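Local coordinates for malonyl CoA-acyl carrier protein transacylase (Synechocystis sp. PCC 6803 substr. Kazusa, PDB 4RR5), which transfers the malonyl group from malonyl-CoA to holo-acyl carrier protein, supplying malonyl-ACP for fatty acid biosynthesis, at residues L70-F79 / I284-L293; V215-P223 / E246-I254. All blocks are in the same frame, centred on the assembly; numbering follows the deposited sequence.

Interaction 1: L70-F79 / I284-L293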
loop_
_atom_site.group_PDB
_atom_site.type_symbol
_atom_site.label_atom_id
_atom_site.label_comp_id
_atom_site.label_asym_id
_atom_site.label_seq_id
_atom_site.Cartn_x
_atom_site.Cartn_y
_atom_site.Cartn_z
ATOM N N LEU A 70 -10.511 6.995 7.561
ATOM C CA LEU A 70 -10.288 8.259 6.860
ATOM C C LEU A 70 -11.155 8.406 5.604
ATOM O O LEU A 70 -11.713 9.483 5.351
ATOM C CB LEU A 70 -8.813 8.404 6.498
ATOM C CG LEU A 70 -7.972 8.801 7.703
ATOM C CD1 LEU A 70 -6.491 8.662 7.375
ATOM C CD2 LEU A 70 -8.332 10.222 8.163
ATOM N N ALA A 71 -11.290 7.329 4.829
ATOM C CA ALA A 71 -12.131 7.361 3.641
ATOM C C ALA A 71 -13.585 7.694 3.983
ATOM O O ALA A 71 -14.242 8.480 3.291
ATOM C CB ALA A 71 -12.059 6.036 2.912
ATOM N N ASP A 72 -14.096 7.085 5.045
ATOM C CA ASP A 72 -15.473 7.330 5.430
ATOM C C ASP A 72 -15.636 8.722 6.029
ATOM O O ASP A 72 -16.676 9.349 5.865
ATOM C CB ASP A 72 -15.946 6.272 6.408
ATOM C CG ASP A 72 -16.067 4.926 5.761
ATOM O OD1 ASP A 72 -16.084 4.871 4.519
ATOM O OD2 ASP A 72 -16.153 3.921 6.480
ATOM N N LEU A 73 -14.610 9.207 6.720
ATOM C CA LEU A 73 -14.649 10.559 7.266
ATOM C C LEU A 73 -14.706 11.596 6.140
ATOM O O LEU A 73 -15.476 12.552 6.212
ATOM C CB LEU A 73 -13.449 10.808 8.173
ATOM C CG LEU A 73 -13.564 10.079 9.511
ATOM C CD1 LEU A 73 -12.288 10.246 10.309
ATOM C CD2 LEU A 73 -14.777 10.581 10.278
ATOM N N LEU A 74 -13.897 11.379 5.104
ATOM C CA LEU A 74 -13.928 12.190 3.891
ATOM C C LEU A 74 -15.310 12.182 3.232
ATOM O O LEU A 74 -15.849 13.234 2.881
ATOM C CB LEU A 74 -12.871 11.694 2.907
ATOM C CG LEU A 74 -11.479 12.178 3.278
ATOM C CD1 LEU A 74 -10.385 11.352 2.585
ATOM C CD2 LEU A 74 -11.358 13.676 2.967
ATOM N N ARG A 75 -15.882 10.991 3.088
ATOM C CA ARG A 75 -17.228 10.858 2.545
ATOM C C ARG A 75 -18.240 11.653 3.355
ATOM O O ARG A 75 -19.017 12.426 2.794
ATOM C CB ARG A 75 -17.639 9.391 2.474
ATOM C CG ARG A 75 -16.908 8.642 1.357
ATOM C CD ARG A 75 -17.600 7.349 0.970
ATOM N NE ARG A 75 -16.907 6.703 -0.135
ATOM C CZ ARG A 75 -16.989 7.095 -1.406
ATOM N NH1 ARG A 75 -17.742 8.135 -1.746
ATOM N NH2 ARG A 75 -16.311 6.446 -2.335
ATOM N N ASP A 76 -18.208 11.491 4.671
ATOM C CA ASP A 76 -19.111 12.216 5.551
ATOM C C ASP A 76 -19.024 13.737 5.371
ATOM O O ASP A 76 -20.040 14.430 5.447
ATOM C CB ASP A 76 -18.830 11.847 7.004
ATOM C CG ASP A 76 -20.015 12.112 7.907
ATOM O OD1 ASP A 76 -21.048 11.424 7.739
ATOM O OD2 ASP A 76 -19.910 13.005 8.776
ATOM N N LYS A 77 -17.826 14.255 5.123
ATOM C CA LYS A 77 -17.658 15.681 4.846
ATOM C C LYS A 77 -18.140 16.061 3.438
ATOM O O LYS A 77 -18.105 17.227 3.061
ATOM C CB LYS A 77 -16.201 16.095 5.010
ATOM C CG LYS A 77 -15.640 15.900 6.403
ATOM C CD LYS A 77 -14.388 16.754 6.626
ATOM C CE LYS A 77 -14.699 18.251 6.589
ATOM N NZ LYS A 77 -14.451 18.909 7.908
ATOM N N GLY A 78 -18.577 15.080 2.655
ATOM C CA GLY A 78 -19.051 15.355 1.309
ATOM C C GLY A 78 -18.084 15.063 0.166
ATOM O O GLY A 78 -18.509 14.924 -0.978
ATOM N N PHE A 79 -16.790 14.966 0.458
ATOM C CA PHE A 79 -15.804 14.701 -0.584
ATOM C C PHE A 79 -15.889 13.275 -1.120
ATOM O O PHE A 79 -16.155 12.332 -0.375
ATOM C CB PHE A 79 -14.404 14.969 -0.064
ATOM C CG PHE A 79 -14.189 16.385 0.388
ATOM C CD1 PHE A 79 -13.863 17.374 -0.523
ATOM C CD2 PHE A 79 -14.293 16.725 1.732
ATOM C CE1 PHE A 79 -13.650 18.678 -0.098
ATOM C CE2 PHE A 79 -14.085 18.020 2.158
ATOM C CZ PHE A 79 -13.761 18.998 1.245
ATOM N N ILE A 284 -4.105 13.657 3.984
ATOM C CA ILE A 284 -5.196 13.502 4.934
ATOM C C ILE A 284 -5.037 12.262 5.818
ATOM O O ILE A 284 -5.506 11.170 5.471
ATOM C CB ILE A 284 -6.528 13.435 4.193
ATOM C CG1 ILE A 284 -6.647 14.660 3.287
ATOM C CG2 ILE A 284 -7.689 13.357 5.180
ATOM C CD1 ILE A 284 -7.077 14.343 1.894
ATOM N N GLY A 285 -4.381 12.442 6.961
ATOM C CA GLY A 285 -4.119 11.346 7.875
ATOM C C GLY A 285 -4.359 11.716 9.328
ATOM O O GLY A 285 -4.078 10.937 10.242
ATOM N N GLN A 286 -4.864 12.923 9.542
ATOM C CA GLN A 286 -5.206 13.398 10.883
ATOM C C GLN A 286 -6.469 14.203 10.825
ATOM O O GLN A 286 -6.782 14.807 9.794
ATOM C CB GLN A 286 -4.100 14.262 11.491
ATOM C CG GLN A 286 -2.909 13.497 11.956
ATOM C CD GLN A 286 -1.788 14.410 12.366
ATOM O OE1 GLN A 286 -1.818 15.607 12.070
ATOM N NE2 GLN A 286 -0.794 13.859 13.069
ATOM N N LEU A 287 -7.176 14.221 11.949
ATOM C CA LEU A 287 -8.352 15.059 12.129
ATOM C C LEU A 287 -8.080 16.514 11.707
ATOM O O LEU A 287 -8.910 17.143 11.046
ATOM C CB LEU A 287 -8.813 14.990 13.589
ATOM C CG LEU A 287 -10.298 15.260 13.798
ATOM C CD1 LEU A 287 -11.112 14.364 12.855
ATOM C CD2 LEU A 287 -10.671 15.015 15.246
ATOM N N ASP A 288 -6.904 17.033 12.057
ATOM C CA ASP A 288 -6.546 18.403 11.693
ATOM C C ASP A 288 -6.560 18.633 10.183
ATOM O O ASP A 288 -6.951 19.707 9.722
ATOM C CB ASP A 288 -5.173 18.768 12.261
ATOM C CG ASP A 288 -5.028 20.265 12.514
ATOM O OD1 ASP A 288 -5.631 21.071 11.755
ATOM O OD2 ASP A 288 -4.330 20.629 13.486
ATOM N N ASP A 289 -6.138 17.624 9.422
ATOM C CA ASP A 289 -6.200 17.676 7.966
ATOM C C ASP A 289 -7.643 17.735 7.506
ATOM O O ASP A 289 -7.989 18.495 6.608
ATOM C CB ASP A 289 -5.525 16.452 7.329
ATOM C CG ASP A 289 -4.111 16.249 7.805
ATOM O OD1 ASP A 289 -3.390 17.253 7.930
ATOM O OD2 ASP A 289 -3.724 15.088 8.056
ATOM N N LEU A 290 -8.478 16.896 8.105
ATOM C CA LEU A 290 -9.868 16.786 7.686
ATOM C C LEU A 290 -10.597 18.107 7.865
ATOM O O LEU A 290 -11.445 18.492 7.051
ATOM C CB LEU A 290 -10.580 15.695 8.483
ATOM C CG LEU A 290 -10.381 14.248 8.040
ATOM C CD1 LEU A 290 -10.830 13.294 9.143
ATOM C CD2 LEU A 290 -11.137 13.992 6.737
ATOM N N ASN A 291 -10.251 18.798 8.948
ATOM C CA ASN A 291 -10.978 19.986 9.357
ATOM C C ASN A 291 -10.717 21.194 8.461
ATOM O O ASN A 291 -11.530 22.112 8.413
ATOM C CB ASN A 291 -10.640 20.309 10.813
ATOM C CG ASN A 291 -11.124 19.236 11.764
ATOM O OD1 ASN A 291 -11.990 18.425 11.408
ATOM N ND2 ASN A 291 -10.581 19.230 12.986
ATOM N N SER A 292 -9.593 21.168 7.741
ATOM C CA SER A 292 -9.212 22.240 6.825
ATOM C C SER A 292 -9.864 22.047 5.476
ATOM O O SER A 292 -9.573 22.768 4.527
ATOM C CB SER A 292 -7.703 22.288 6.654
ATOM O OG SER A 292 -7.052 22.156 7.903
ATOM N N LEU A 293 -10.741 21.055 5.410
ATOM C CA LEU A 293 -11.426 20.687 4.190
ATOM C C LEU A 293 -10.423 20.184 3.154
ATOM O O LEU A 293 -10.052 19.003 3.153
ATOM C CB LEU A 293 -12.246 21.868 3.649
ATOM C CG LEU A 293 -13.733 21.787 4.017
ATOM C CD1 LEU A 293 -13.927 21.721 5.538
ATOM C CD2 LEU A 293 -14.537 22.932 3.400
#
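Leu-70, Leu-73 and Leu-74 meet Ile-284 and Leu-290 in an apolar helix-to-helix contact near the C-terminus. It joins the last turns of helix 56-76 to the short helix 287-291. The axes run nearly parallel (23°), 11.0 Å apart. Leu-290 forks between two residues. Its CG stands beside the backbone N (chi1 -81°), which puts Leu-290 CD1 3.6 Å from Leu-73 CD1 and Leu-290 CD2 3.8 Å from Leu-74 CD2. Leu-70 reaches the chain before the short helix, its CD1 3.6 Å from Gly-285 CA. An alanine at Leu-70 is likely to open a gap beside Gly-285 and Leu-290 CD1. Strand 280-284, at the edge of the four-stranded parallel sheet, leads into this segment, and Leu-70 and Leu-74 also touch Val-262 of the adjacent strand. Gln-286 is the N-cap of helix 287-291, and Asp-289 OD2 accepts the N-H of Gly-285 at 2.9 Å. Helix 56-76 closes with a Schellman motif at Gly-78. At the exposed end, the Lys-77 chain kinks (chi3 65°) and brings NZ to Leu-290 O in a weak hydrogen bond, 3.2 Å. Phe-79 turns its ring edge to the C-terminal residue, Phe-79 CZ 3.9 Å from Leu-293 CG.

Interaction 2: V215-P223 / E246-I254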
loop_
_atom_site.group_PDB
_atom_site.type_symbol
_atom_site.label_atom_id
_atom_site.label_comp_id
_atom_site.label_asym_id
_atom_site.label_seq_id
_atom_site.Cartn_x
_atom_site.Cartn_y
_atom_site.Cartn_z
ATOM N N VAL A 215 -10.376 1.864 -10.147
ATOM C CA VAL A 215 -9.243 1.433 -9.340
ATOM C C VAL A 215 -8.032 1.209 -10.232
ATOM O O VAL A 215 -8.137 0.501 -11.239
ATOM C CB VAL A 215 -9.562 0.120 -8.588
ATOM C CG1 VAL A 215 -8.478 -0.205 -7.543
ATOM C CG2 VAL A 215 -10.953 0.189 -7.967
ATOM N N LEU A 216 -6.891 1.799 -9.882
ATOM C CA LEU A 216 -5.642 1.487 -10.587
ATOM C C LEU A 216 -4.786 0.528 -9.758
ATOM O O LEU A 216 -4.158 0.928 -8.783
ATOM C CB LEU A 216 -4.846 2.756 -10.918
ATOM C CG LEU A 216 -5.419 3.696 -11.989
ATOM C CD1 LEU A 216 -6.731 4.364 -11.568
ATOM C CD2 LEU A 216 -4.391 4.745 -12.371
ATOM N N SER A 217 -4.746 -0.735 -10.166
ATOM C CA SER A 217 -4.082 -1.755 -9.366
ATOM C C SER A 217 -2.557 -1.870 -9.545
ATOM O O SER A 217 -2.013 -1.588 -10.616
ATOM C CB SER A 217 -4.735 -3.089 -9.651
ATOM O OG SER A 217 -6.136 -2.943 -9.527
ATOM N N ASN A 218 -1.883 -2.306 -8.477
ATOM C CA ASN A 218 -0.427 -2.362 -8.415
ATOM C C ASN A 218 0.245 -3.099 -9.573
ATOM O O ASN A 218 1.249 -2.626 -10.108
ATOM C CB ASN A 218 0.030 -3.024 -7.097
ATOM C CG ASN A 218 -0.107 -2.112 -5.880
ATOM O OD1 ASN A 218 0.184 -2.530 -4.758
ATOM N ND2 ASN A 218 -0.564 -0.877 -6.090
ATOM N N VAL A 219 -0.263 -4.273 -9.934
ATOM C CA VAL A 219 0.383 -5.040 -11.001
ATOM C C VAL A 219 0.008 -4.547 -12.400
ATOM O O VAL A 219 0.677 -4.890 -13.371
ATOM C CB VAL A 219 0.058 -6.551 -10.921
ATOM C CG1 VAL A 219 0.686 -7.166 -9.676
ATOM C CG2 VAL A 219 -1.456 -6.803 -10.982
ATOM N N ASP A 220 -1.054 -3.750 -12.506
ATOM C CA ASP A 220 -1.501 -3.258 -13.811
ATOM C C ASP A 220 -2.367 -2.010 -13.647
ATOM O O ASP A 220 -3.603 -2.091 -13.612
ATOM C CB ASP A 220 -2.257 -4.367 -14.569
ATOM C CG ASP A 220 -2.912 -3.873 -15.863
ATOM O OD1 ASP A 220 -2.472 -2.847 -16.437
ATOM O OD2 ASP A 220 -3.877 -4.522 -16.306
ATOM N N PRO A 221 -1.713 -0.846 -13.555
ATOM C CA PRO A 221 -2.337 0.418 -13.156
ATOM C C PRO A 221 -3.143 1.085 -14.252
ATOM O O PRO A 221 -3.205 2.314 -14.299
ATOM C CB PRO A 221 -1.140 1.291 -12.777
ATOM C CG PRO A 221 -0.029 0.757 -13.578
ATOM C CD PRO A 221 -0.256 -0.724 -13.672
ATOM N N SER A 222 -3.738 0.286 -15.127
ATOM C CA SER A 222 -4.691 0.816 -16.073
ATOM C C SER A 222 -6.022 0.817 -15.352
ATOM O O SER A 222 -6.398 -0.183 -14.736
ATOM C CB SER A 222 -4.743 -0.012 -17.364
ATOM O OG SER A 222 -5.140 -1.351 -17.105
ATOM N N PRO A 223 -6.727 1.949 -15.404
ATOM C CA PRO A 223 -8.001 2.107 -14.699
ATOM C C PRO A 223 -8.985 1.021 -15.071
ATOM O O PRO A 223 -9.136 0.764 -16.258
ATOM C CB PRO A 223 -8.504 3.475 -15.179
ATOM C CG PRO A 223 -7.280 4.195 -15.639
ATOM C CD PRO A 223 -6.357 3.147 -16.176
ATOM N N GLU A 246 4.084 4.291 -12.549
ATOM C CA GLU A 246 3.112 4.238 -13.638
ATOM C C GLU A 246 1.711 4.549 -13.153
ATOM O O GLU A 246 0.849 4.964 -13.929
ATOM C CB GLU A 246 3.117 2.860 -14.308
ATOM C CG GLU A 246 4.372 2.535 -15.112
ATOM C CD GLU A 246 4.407 1.080 -15.549
ATOM O OE1 GLU A 246 4.852 0.229 -14.759
ATOM O OE2 GLU A 246 3.976 0.774 -16.680
ATOM N N THR A 247 1.469 4.330 -11.870
ATOM C CA THR A 247 0.145 4.602 -11.337
ATOM C C THR A 247 -0.100 6.103 -11.378
ATOM O O THR A 247 -1.149 6.564 -11.847
ATOM C CB THR A 247 -0.008 4.058 -9.921
ATOM O OG1 THR A 247 0.042 2.625 -9.971
ATOM C CG2 THR A 247 -1.336 4.484 -9.347
ATOM N N MET A 248 0.901 6.856 -10.931
ATOM C CA MET A 248 0.824 8.310 -10.887
ATOM C C MET A 248 0.745 8.948 -12.278
ATOM O O MET A 248 -0.028 9.890 -12.499
ATOM C CB MET A 248 2.021 8.859 -10.109
ATOM C CG MET A 248 1.964 8.481 -8.649
ATOM S SD MET A 248 3.373 9.007 -7.699
ATOM C CE MET A 248 4.667 8.009 -8.457
ATOM N N VAL A 249 1.536 8.431 -13.211
ATOM C CA VAL A 249 1.512 8.920 -14.584
ATOM C C VAL A 249 0.149 8.687 -15.223
ATOM O O VAL A 249 -0.377 9.571 -15.909
ATOM C CB VAL A 249 2.591 8.243 -15.450
ATOM C CG1 VAL A 249 2.575 8.820 -16.855
ATOM C CG2 VAL A 249 3.965 8.401 -14.822
ATOM N N ASN A 250 -0.416 7.500 -14.995
ATOM C CA ASN A 250 -1.737 7.154 -15.526
ATOM C C ASN A 250 -2.814 8.072 -14.995
ATOM O O ASN A 250 -3.753 8.430 -15.707
ATOM C CB ASN A 250 -2.099 5.717 -15.188
ATOM C CG ASN A 250 -1.292 4.719 -15.981
ATOM O OD1 ASN A 250 -0.291 5.071 -16.608
ATOM N ND2 ASN A 250 -1.716 3.460 -15.957
ATOM N N LEU A 251 -2.668 8.433 -13.725
ATOM C CA LEU A 251 -3.590 9.332 -13.060
ATOM C C LEU A 251 -3.568 10.677 -13.743
ATOM O O LEU A 251 -4.585 11.126 -14.271
ATOM C CB LEU A 251 -3.229 9.485 -11.588
ATOM C CG LEU A 251 -3.614 8.327 -10.671
ATOM C CD1 LEU A 251 -3.247 8.671 -9.234
ATOM C CD2 LEU A 251 -5.097 8.029 -10.814
ATOM N N GLY A 252 -2.391 11.304 -13.738
ATOM C CA GLY A 252 -2.192 12.612 -14.336
ATOM C C GLY A 252 -2.681 12.716 -15.770
ATOM O O GLY A 252 -3.070 13.794 -16.221
ATOM N N GLU A 253 -2.701 11.592 -16.480
ATOM C CA GLU A 253 -3.031 11.610 -17.899
ATOM C C GLU A 253 -4.455 11.158 -18.228
ATOM O O GLU A 253 -4.975 11.487 -19.295
ATOM C CB GLU A 253 -2.016 10.760 -18.668
ATOM C CG GLU A 253 -0.612 11.364 -18.627
ATOM C CD GLU A 253 0.336 10.757 -19.642
ATOM O OE1 GLU A 253 0.329 9.516 -19.812
ATOM O OE2 GLU A 253 1.082 11.532 -20.280
ATOM N N ILE A 254 -5.102 10.417 -17.339
ATOM C CA ILE A 254 -6.495 10.074 -17.611
ATOM C C ILE A 254 -7.426 11.196 -17.150
ATOM O O ILE A 254 -8.639 11.123 -17.365
ATOM C CB ILE A 254 -6.938 8.747 -16.944
ATOM C CG1 ILE A 254 -6.764 8.810 -15.420
ATOM C CG2 ILE A 254 -6.199 7.573 -17.547
ATOM C CD1 ILE A 254 -7.328 7.607 -14.688
HETATM O O HOH W 1 -1.729 1.010 -8.429
#
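The flat amide of Asn-250 meets the carbonyl of Pro-221 through its ND2 end, while its CB lies beside Leu-216. The hydrogen bond from Asn-250 ND2 to Pro-221 O, modelled at 2.5 Å, is too short to trust in detail. As modelled, the donor sits above the carbonyl plane, 61° out of it. The pyrrolidine ring of Pro-221 rests on the helix. Pro-221 CB lies 3.3 Å from Thr-247 OG1, and Pro-221 CG 3.9 Å from Glu-246 CB. Leu-216 crosses Leu-251 at a slant, CD2 to CD2 3.7 Å, and Leu-216 CD2 is 3.8 Å from Asn-250 CB. Farther along, Pro-223 CG packs on Ile-254 CD1 at 3.5 Å, the two side chains sliding past each other in opposite directions. Thr-247 holds OG1 beside its backbone N (chi1 -67°). There Thr-247 OG1 bonds to Arg-243 O and accepts a hydrogen bond from a water at 2.8 Å. The same water links Leu-216 O and Asn-218 ND2. Asn-218 follows the strand in a type I turn from Ser-217 to Asp-220, and its amide also bonds to Gly-86 O and Ser-88 N. It thus braces what is probably the nucleophile elbow of the acyltransferase active site.

The two contacts lie on far sides of the four-stranded parallel sheet; their centres are 24 Å apart and their nearest atoms about 10 Å. Interaction 1 sits beside strand 280-284. It packs helix on helix, mostly leucine on leucine, with a buried middle and an exposed end. Strand 215-217 of interaction 2 is backbone-bonded to strand 83-86, and a helix packs on it and on the prolines that follow the turn. Interaction 2 lies nearer the chain centre, has no exposed residue among those touching, and adds a side-chain amide hydrogen bond and a bridging water. Interaction 1 is away from the probable catalytic residues, whereas the side chain of Thr-247 is about 11 Å from those of Ser-88 and His-188.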